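Local coordinates for protein L-Ala-D/L-Glu Epimerase (Escherichia coli, PDB 1JPD) that is a member of the enolase superfamily, joining an N-terminal capping domain to a C-terminal barrel of the TIM type, at residues A[51-56]-A[209-214]; A[162-167]-A[174-179]; A[187-192]-A[214-219]. All coordinates share one frame; numbering follows the deposited sequence.

Interaction 1. Residues A[51-56]-A[209-214]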
loop_
_atom_site.group_PDB
_atom_site.type_symbol
_atom_site.label_atom_id
_atom_site.label_comp_id
_atom_site.label_asym_id
_atom_site.label_seq_id
_atom_site.Cartn_x
_atom_site.Cartn_y
_atom_site.Cartn_z
ATOM N N TYR A 51 -8.485 -5.469 -6.521
ATOM C CA TYR A 51 -7.283 -6.307 -6.488
ATOM C C TYR A 51 -7.514 -7.636 -7.191
ATOM O O TYR A 51 -8.111 -8.552 -6.619
ATOM C CB TYR A 51 -6.867 -6.556 -5.024
ATOM C CG TYR A 51 -5.406 -6.913 -4.814
ATOM C CD1 TYR A 51 -4.483 -6.822 -5.855
ATOM C CD2 TYR A 51 -4.940 -7.307 -3.560
ATOM C CE1 TYR A 51 -3.133 -7.115 -5.651
ATOM C CE2 TYR A 51 -3.592 -7.602 -3.345
ATOM C CZ TYR A 51 -2.697 -7.502 -4.395
ATOM O OH TYR A 51 -1.364 -7.776 -4.200
ATOM N N PRO A 52 -7.044 -7.763 -8.445
ATOM C CA PRO A 52 -7.224 -9.007 -9.202
ATOM C C PRO A 52 -6.833 -10.246 -8.396
ATOM O O PRO A 52 -7.625 -11.186 -8.260
ATOM C CB PRO A 52 -6.331 -8.801 -10.428
ATOM C CG PRO A 52 -6.421 -7.320 -10.657
ATOM C CD PRO A 52 -6.292 -6.771 -9.238
ATOM N N ARG A 53 -5.624 -10.226 -7.836
ATOM C CA ARG A 53 -5.125 -11.361 -7.065
ATOM C C ARG A 53 -6.017 -11.836 -5.908
ATOM O O ARG A 53 -5.737 -12.870 -5.302
ATOM C CB ARG A 53 -3.716 -11.069 -6.530
ATOM C CG ARG A 53 -3.016 -12.326 -6.031
ATOM C CD ARG A 53 -1.698 -12.017 -5.364
ATOM N NE ARG A 53 -1.083 -13.202 -4.765
ATOM C CZ ARG A 53 -1.747 -14.137 -4.092
ATOM N NH1 ARG A 53 -3.062 -14.053 -3.935
ATOM N NH2 ARG A 53 -1.090 -15.142 -3.538
ATOM N N TYR A 54 -7.088 -11.107 -5.608
ATOM C CA TYR A 54 -7.987 -11.492 -4.519
ATOM C C TYR A 54 -9.422 -11.691 -4.996
ATOM O O TYR A 54 -10.368 -11.678 -4.200
ATOM C CB TYR A 54 -7.974 -10.443 -3.405
ATOM C CG TYR A 54 -6.688 -10.381 -2.594
ATOM C CD1 TYR A 54 -6.468 -9.355 -1.668
ATOM C CD2 TYR A 54 -5.704 -11.358 -2.734
ATOM C CE1 TYR A 54 -5.299 -9.311 -0.910
ATOM C CE2 TYR A 54 -4.533 -11.320 -1.979
ATOM C CZ TYR A 54 -4.337 -10.298 -1.071
ATOM O OH TYR A 54 -3.187 -10.276 -0.308
ATOM N N GLY A 55 -9.580 -11.860 -6.305
ATOM C CA GLY A 55 -10.897 -12.097 -6.875
ATOM C C GLY A 55 -11.805 -10.887 -7.012
ATOM O O GLY A 55 -13.017 -10.982 -6.765
ATOM N N GLU A 56 -11.240 -9.751 -7.408
ATOM C CA GLU A 56 -12.039 -8.549 -7.583
ATOM C C GLU A 56 -11.776 -7.978 -8.969
ATOM O O GLU A 56 -10.674 -8.066 -9.504
ATOM C CB GLU A 56 -11.658 -7.494 -6.562
ATOM C CG GLU A 56 -11.717 -7.915 -5.116
ATOM C CD GLU A 56 -11.270 -6.787 -4.189
ATOM O OE1 GLU A 56 -10.278 -6.092 -4.532
ATOM O OE2 GLU A 56 -11.901 -6.606 -3.124
ATOM N N PRO A 209 5.232 -17.491 -1.554
ATOM C CA PRO A 209 3.807 -17.373 -1.876
ATOM C C PRO A 209 2.971 -17.324 -0.601
ATOM O O PRO A 209 3.255 -18.047 0.349
ATOM C CB PRO A 209 3.540 -18.636 -2.688
ATOM C CG PRO A 209 4.842 -18.860 -3.394
ATOM C CD PRO A 209 5.838 -18.619 -2.287
ATOM N N ALA A 210 1.940 -16.483 -0.583
ATOM C CA ALA A 210 1.079 -16.357 0.589
ATOM C C ALA A 210 0.476 -17.680 1.047
ATOM O O ALA A 210 0.176 -17.856 2.229
ATOM C CB ALA A 210 -0.043 -15.369 0.311
ATOM N N GLN A 211 0.291 -18.611 0.119
ATOM C CA GLN A 211 -0.309 -19.884 0.472
ATOM C C GLN A 211 0.709 -20.997 0.685
ATOM O O GLN A 211 0.362 -22.175 0.666
ATOM C CB GLN A 211 -1.342 -20.297 -0.585
ATOM C CG GLN A 211 -0.771 -20.694 -1.947
ATOM C CD GLN A 211 -0.386 -19.509 -2.836
ATOM O OE1 GLN A 211 -0.125 -19.685 -4.027
ATOM N NE2 GLN A 211 -0.349 -18.309 -2.266
ATOM N N ASP A 212 1.965 -20.620 0.899
ATOM C CA ASP A 212 3.025 -21.594 1.146
ATOM C C ASP A 212 4.273 -20.899 1.684
ATOM O O ASP A 212 5.351 -20.976 1.093
ATOM C CB ASP A 212 3.341 -22.375 -0.135
ATOM C CG ASP A 212 2.983 -23.854 -0.020
ATOM O OD1 ASP A 212 2.700 -24.496 -1.058
ATOM O OD2 ASP A 212 2.995 -24.382 1.113
ATOM N N ASP A 213 4.111 -20.234 2.824
ATOM C CA ASP A 213 5.201 -19.499 3.454
ATOM C C ASP A 213 5.619 -20.066 4.819
ATOM O O ASP A 213 6.180 -19.351 5.656
ATOM C CB ASP A 213 4.806 -18.016 3.607
ATOM C CG ASP A 213 3.616 -17.811 4.546
ATOM O OD1 ASP A 213 3.288 -16.644 4.862
ATOM O OD2 ASP A 213 3.002 -18.814 4.969
ATOM N N ALA A 214 5.358 -21.348 5.043
ATOM C CA ALA A 214 5.699 -21.967 6.315
ATOM C C ALA A 214 7.203 -21.978 6.572
ATOM O O ALA A 214 7.639 -21.762 7.702
ATOM C CB ALA A 214 5.150 -23.374 6.367
#
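Arg53 reaches across from one loop to the bend of the other, and its terminal NH2 makes the whole of the direct contact: it lies 3.5 Å from Gln211 NE2 and 4.0 Å from the Ala210 methyl carbon, CB. The amide nitrogen of Gln211 stands at the edge of the guanidinium, in its plane, whereas the methyl comes in obliquely. NH2 and NE2 are both donors, so no hydrogen bond links them, and the two flat groups are turned 76° apart. The Arg53 chain runs extended from CG to NE, with CG opposite the backbone N (chi1 -165°), which carries the guanidinium well out from its own loop; Gln211 folds back at chi2 to bring its amide near. The stronger grip comes from Glu182, which belongs to neither loop. Glu182 OE1 forms a salt bridge with Arg53 NE, and OE2 accepts a hydrogen bond from the backbone N of Ala210, so one carboxylate ties the two loops together. This is the seam of an enolase-superfamily fold, where a loop of the capping domain, 51-56, meets a loop at the C-terminal end of a barrel strand, 209-214, the end at which the active site of this superfamily lies. Ala210 and Gln211 form the corner of a type I turn closed by Asp212 N to Pro209 O at 2.9 Å. Arg53 CB lies over one face of the Tyr51 ring, toward its rim, and Arg53 NH1 lies at the edge of the Tyr54 ring. Tyr54 in turn stacks on His232 and hydrogen-bonds the Glu229 carbonyl through its OH, while Tyr51 N is held almost straight by Glu56 OE1 (2.7 Å, 169°).

Interaction 2. Residues A[162-167]-A[174-179]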
loop_
_atom_site.group_PDB
_atom_site.type_symbol
_atom_site.label_atom_id
_atom_site.label_comp_id
_atom_site.label_asym_id
_atom_site.label_seq_id
_atom_site.Cartn_x
_atom_site.Cartn_y
_atom_site.Cartn_z
ATOM N N GLU A 162 24.700 -11.420 -7.426
ATOM C CA GLU A 162 25.343 -10.350 -8.173
ATOM C C GLU A 162 24.501 -9.074 -8.230
ATOM O O GLU A 162 25.031 -7.980 -8.031
ATOM C CB GLU A 162 25.736 -10.789 -9.585
ATOM C CG GLU A 162 26.747 -9.823 -10.194
ATOM C CD GLU A 162 27.412 -10.339 -11.450
ATOM O OE1 GLU A 162 27.176 -11.508 -11.822
ATOM O OE2 GLU A 162 28.185 -9.567 -12.061
ATOM N N ARG A 163 23.201 -9.200 -8.481
ATOM C CA ARG A 163 22.332 -8.025 -8.535
ATOM C C ARG A 163 22.441 -7.182 -7.260
ATOM O O ARG A 163 22.748 -5.989 -7.322
ATOM C CB ARG A 163 20.866 -8.436 -8.757
ATOM C CG ARG A 163 20.553 -8.864 -10.176
ATOM C CD ARG A 163 19.167 -9.481 -10.318
ATOM N NE ARG A 163 18.826 -9.677 -11.729
ATOM C CZ ARG A 163 17.750 -10.320 -12.173
ATOM N NH1 ARG A 163 16.879 -10.853 -11.321
ATOM N NH2 ARG A 163 17.537 -10.414 -13.479
ATOM N N MET A 164 22.199 -7.804 -6.109
ATOM C CA MET A 164 22.268 -7.094 -4.836
ATOM C C MET A 164 23.669 -6.567 -4.546
ATOM O O MET A 164 23.821 -5.488 -3.967
ATOM C CB MET A 164 21.792 -7.991 -3.690
ATOM C CG MET A 164 20.307 -8.277 -3.742
ATOM S SD MET A 164 19.381 -6.741 -3.915
ATOM C CE MET A 164 19.643 -5.953 -2.290
ATOM N N VAL A 165 24.696 -7.307 -4.950
ATOM C CA VAL A 165 26.049 -6.830 -4.709
ATOM C C VAL A 165 26.331 -5.589 -5.560
ATOM O O VAL A 165 26.759 -4.561 -5.024
ATOM C CB VAL A 165 27.106 -7.932 -4.977
ATOM C CG1 VAL A 165 28.506 -7.320 -5.113
ATOM C CG2 VAL A 165 27.103 -8.922 -3.824
ATOM N N ALA A 166 26.076 -5.666 -6.870
ATOM C CA ALA A 166 26.314 -4.522 -7.753
ATOM C C ALA A 166 25.520 -3.285 -7.318
ATOM O O ALA A 166 26.027 -2.169 -7.397
ATOM C CB ALA A 166 25.976 -4.880 -9.193
ATOM N N ILE A 167 24.284 -3.481 -6.858
ATOM C CA ILE A 167 23.447 -2.368 -6.398
ATOM C C ILE A 167 24.012 -1.702 -5.130
ATOM O O ILE A 167 24.210 -0.479 -5.101
ATOM C CB ILE A 167 21.983 -2.837 -6.141
ATOM C CG1 ILE A 167 21.302 -3.135 -7.480
ATOM C CG2 ILE A 167 21.200 -1.778 -5.378
ATOM C CD1 ILE A 167 19.959 -3.848 -7.357
ATOM N N ALA A 174 22.507 4.252 0.330
ATOM C CA ALA A 174 21.070 4.134 0.138
ATOM C C ALA A 174 20.462 3.101 1.067
ATOM O O ALA A 174 21.088 2.080 1.360
ATOM C CB ALA A 174 20.776 3.750 -1.302
ATOM N N THR A 175 19.255 3.376 1.554
ATOM C CA THR A 175 18.541 2.418 2.395
ATOM C C THR A 175 17.868 1.496 1.373
ATOM O O THR A 175 17.144 1.968 0.493
ATOM C CB THR A 175 17.438 3.084 3.235
ATOM O OG1 THR A 175 18.018 4.051 4.119
ATOM C CG2 THR A 175 16.689 2.033 4.049
ATOM N N LEU A 176 18.107 0.193 1.474
ATOM C CA LEU A 176 17.536 -0.753 0.519
ATOM C C LEU A 176 16.532 -1.742 1.105
ATOM O O LEU A 176 16.758 -2.299 2.179
ATOM C CB LEU A 176 18.653 -1.570 -0.146
ATOM C CG LEU A 176 19.842 -0.867 -0.789
ATOM C CD1 LEU A 176 20.855 -1.906 -1.233
ATOM C CD2 LEU A 176 19.376 -0.040 -1.972
ATOM N N ILE A 177 15.421 -1.949 0.398
ATOM C CA ILE A 177 14.431 -2.944 0.797
ATOM C C ILE A 177 14.203 -3.785 -0.456
ATOM O O ILE A 177 14.288 -3.275 -1.571
ATOM C CB ILE A 177 13.116 -2.317 1.314
ATOM C CG1 ILE A 177 12.458 -1.448 0.246
ATOM C CG2 ILE A 177 13.403 -1.485 2.563
ATOM C CD1 ILE A 177 11.143 -0.839 0.722
ATOM N N VAL A 178 13.967 -5.080 -0.279
ATOM C CA VAL A 178 13.777 -5.987 -1.407
ATOM C C VAL A 178 12.384 -6.592 -1.483
ATOM O O VAL A 178 11.877 -7.133 -0.498
ATOM C CB VAL A 178 14.797 -7.156 -1.357
ATOM C CG1 VAL A 178 14.339 -8.299 -2.255
ATOM C CG2 VAL A 178 16.166 -6.671 -1.791
ATOM N N ASP A 179 11.772 -6.496 -2.661
ATOM C CA ASP A 179 10.454 -7.070 -2.885
ATOM C C ASP A 179 10.663 -8.286 -3.780
ATOM O O ASP A 179 10.810 -8.155 -4.992
ATOM C CB ASP A 179 9.528 -6.065 -3.580
ATOM C CG ASP A 179 8.070 -6.526 -3.600
ATOM O OD1 ASP A 179 7.791 -7.636 -3.099
ATOM O OD2 ASP A 179 7.199 -5.782 -4.111
#
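Met164 leaves the helix with CG opposite its carbonyl carbon (chi1 -69°) and then bends at both chi2 and chi3, a curl that carries its end over to the strand: CE meets Val178 CG2 at 3.6 Å, and SD lies 3.9 Å from the same methyl. That CG2 branch of Val178 stands beside its backbone N, while CG1 is opposite the N (chi1 163°). One turn further along the helix, the CG2 branch of Ile167 comes within 4.2 Å of Leu176 CD1, and Met164 CE also approaches this methyl, at 4.4 Å. Every contact is between buried, apolar groups, with no hydrogen bond across. Helix 160-170 and strand 175-179 are successive elements of a beta-alpha-beta unit that starts with strand 150-154, the repeating step of a TIM-type barrel; their local axes are 11.5 Å apart and run nearly antiparallel, at 162°. Leu176 and Val178 direct their CB atoms outward to the helix, whereas Ile177 between them points away from it. Met164 and Ile167 both also touch Val153 of the preceding strand, and Val178 packs on Leu204 of the next.

Interaction 3. Residues A[187-192]-A[214-219]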
loop_
_atom_site.group_PDB
_atom_site.type_symbol
_atom_site.label_atom_id
_atom_site.label_comp_id
_atom_site.label_asym_id
_atom_site.label_seq_id
_atom_site.Cartn_x
_atom_site.Cartn_y
_atom_site.Cartn_z
ATOM N N GLU A 187 13.885 -23.665 -0.272
ATOM C CA GLU A 187 15.257 -24.111 -0.469
ATOM C C GLU A 187 16.232 -22.950 -0.695
ATOM O O GLU A 187 16.192 -22.289 -1.733
ATOM C CB GLU A 187 15.308 -25.055 -1.669
ATOM C CG GLU A 187 16.707 -25.357 -2.186
ATOM C CD GLU A 187 17.238 -26.696 -1.716
ATOM O OE1 GLU A 187 17.413 -26.875 -0.490
ATOM O OE2 GLU A 187 17.480 -27.572 -2.579
ATOM N N GLY A 188 17.105 -22.707 0.280
ATOM C CA GLY A 188 18.091 -21.649 0.150
ATOM C C GLY A 188 17.624 -20.280 0.590
ATOM O O GLY A 188 18.365 -19.302 0.475
ATOM N N LEU A 189 16.404 -20.202 1.103
ATOM C CA LEU A 189 15.862 -18.925 1.539
ATOM C C LEU A 189 16.703 -18.273 2.644
ATOM O O LEU A 189 16.887 -17.049 2.664
ATOM C CB LEU A 189 14.426 -19.116 2.016
ATOM C CG LEU A 189 13.807 -17.869 2.634
ATOM C CD1 LEU A 189 13.759 -16.760 1.602
ATOM C CD2 LEU A 189 12.420 -18.196 3.150
ATOM N N ALA A 190 17.219 -19.096 3.553
ATOM C CA ALA A 190 18.032 -18.603 4.664
ATOM C C ALA A 190 19.352 -17.996 4.196
ATOM O O ALA A 190 19.698 -16.876 4.578
ATOM C CB ALA A 190 18.296 -19.724 5.653
ATOM N N ALA A 191 20.100 -18.730 3.386
ATOM C CA ALA A 191 21.362 -18.217 2.880
ATOM C C ALA A 191 21.167 -16.874 2.153
ATOM O O ALA A 191 22.015 -15.973 2.240
ATOM C CB ALA A 191 21.978 -19.245 1.949
ATOM N N ARG A 192 20.044 -16.762 1.437
ATOM C CA ARG A 192 19.715 -15.546 0.700
ATOM C C ARG A 192 19.456 -14.412 1.642
ATOM O O ARG A 192 19.994 -13.326 1.442
ATOM C CB ARG A 192 18.496 -15.713 -0.208
ATOM C CG ARG A 192 18.837 -16.409 -1.493
ATOM C CD ARG A 192 17.603 -16.563 -2.353
ATOM N NE ARG A 192 17.894 -17.173 -3.647
ATOM C CZ ARG A 192 17.018 -17.267 -4.647
ATOM N NH1 ARG A 192 15.784 -16.790 -4.512
ATOM N NH2 ARG A 192 17.381 -17.833 -5.790
ATOM N N ALA A 214 5.358 -21.348 5.043
ATOM C CA ALA A 214 5.699 -21.967 6.315
ATOM C C ALA A 214 7.203 -21.978 6.572
ATOM O O ALA A 214 7.639 -21.762 7.702
ATOM C CB ALA A 214 5.150 -23.374 6.367
ATOM N N ALA A 215 7.995 -22.215 5.530
ATOM C CA ALA A 215 9.447 -22.253 5.683
ATOM C C ALA A 215 10.011 -21.040 6.423
ATOM O O ALA A 215 11.152 -21.082 6.882
ATOM C CB ALA A 215 10.130 -22.397 4.316
ATOM N N LEU A 216 9.231 -19.966 6.545
ATOM C CA LEU A 216 9.702 -18.774 7.246
ATOM C C LEU A 216 9.832 -18.966 8.760
ATOM O O LEU A 216 10.313 -18.077 9.462
ATOM C CB LEU A 216 8.781 -17.584 6.974
ATOM C CG LEU A 216 8.892 -16.960 5.586
ATOM C CD1 LEU A 216 7.923 -15.799 5.464
ATOM C CD2 LEU A 216 10.316 -16.493 5.355
ATOM N N GLU A 217 9.402 -20.118 9.265
ATOM C CA GLU A 217 9.491 -20.397 10.698
ATOM C C GLU A 217 10.670 -21.307 11.014
ATOM O O GLU A 217 10.999 -21.529 12.181
ATOM C CB GLU A 217 8.212 -21.072 11.190
ATOM C CG GLU A 217 6.992 -20.190 11.157
ATOM C CD GLU A 217 5.759 -20.896 11.667
ATOM O OE1 GLU A 217 5.507 -22.033 11.213
ATOM O OE2 GLU A 217 5.042 -20.308 12.511
ATOM N N ASN A 218 11.302 -21.815 9.960
ATOM C CA ASN A 218 12.422 -22.735 10.082
ATOM C C ASN A 218 13.816 -22.123 10.178
ATOM O O ASN A 218 14.806 -22.831 10.009
ATOM C CB ASN A 218 12.405 -23.717 8.910
ATOM C CG ASN A 218 11.059 -24.393 8.733
ATOM O OD1 ASN A 218 10.339 -24.639 9.704
ATOM N ND2 ASN A 218 10.720 -24.718 7.486
ATOM N N PHE A 219 13.919 -20.826 10.433
ATOM C CA PHE A 219 15.237 -20.213 10.549
ATOM C C PHE A 219 15.165 -18.831 11.174
ATOM O O PHE A 219 14.182 -18.113 10.999
ATOM C CB PHE A 219 15.935 -20.164 9.175
ATOM C CG PHE A 219 15.347 -19.169 8.205
ATOM C CD1 PHE A 219 15.762 -17.835 8.214
ATOM C CD2 PHE A 219 14.397 -19.571 7.258
ATOM C CE1 PHE A 219 15.242 -16.911 7.294
ATOM C CE2 PHE A 219 13.872 -18.657 6.333
ATOM C CZ PHE A 219 14.297 -17.324 6.351
#
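Leu189 and Ala190, at the start of a helix, receive the ring of Phe219 in two different ways. Ala190 lays its methyl over one face: CB is 4.1 Å from the ring centroid and 17° off the ring normal, a CH-pi contact displaced toward CG. Leu189 instead works at the rim, with CD2 near the ring plane and 3.5 Å from CE2, and CG 3.8 Å from both CE2 and CZ; the isobutyl group and the ring cross at about a right angle. A chi1 of 71° sets the Phe219 ring between its own backbone N and carbonyl carbon and swings it back over the first helical turn. The same CD2 of Leu189 meets Leu216 CD2 at 3.5 Å, so one methyl touches both the rim of the ring and the leucine, and this apolar corner, with Leu189 and Leu216 both buried, is the dense part of the contact. Toward the outside it thins. Ala190 and Phe219 stay partly exposed, and Ala215 CB is directed at the helix but comes no nearer than 4.9 Å, to Leu189 CD2. No hydrogen bond spans the two segments. Leu189 also touches Trp184, which makes a cation-pi contact with Arg192, and Leu216 touches Tyr244, while the Phe219 ring meets that of His221 at about 50°. The contact thus fastens the beginning of helix 189-198, which follows barrel strand 175-179, to the short 3-10 segment 214-217 in the connection between strands 203-205 and 225-227.

Overall arrangement
Interaction 2 is the buried one, apolar throughout, between a helix and the barrel strand that follows it. Interaction 3 lies further along the same barrel, partly buried, and packs the next helix against the connection after strand 203-205 with aliphatic and aromatic groups. Interaction 1 is a surface contact and joins the capping domain to the barrel; its direct touch is slight and holds no hydrogen bond, the polar link running through Glu182, which binds both loops. Interactions 1 and 3 use overlapping parts of one loop, both including Ala214, their centres 19 Å apart. Interaction 2 is nested within the chain span closed by interaction 1, its centre 25 Å away, without touching it.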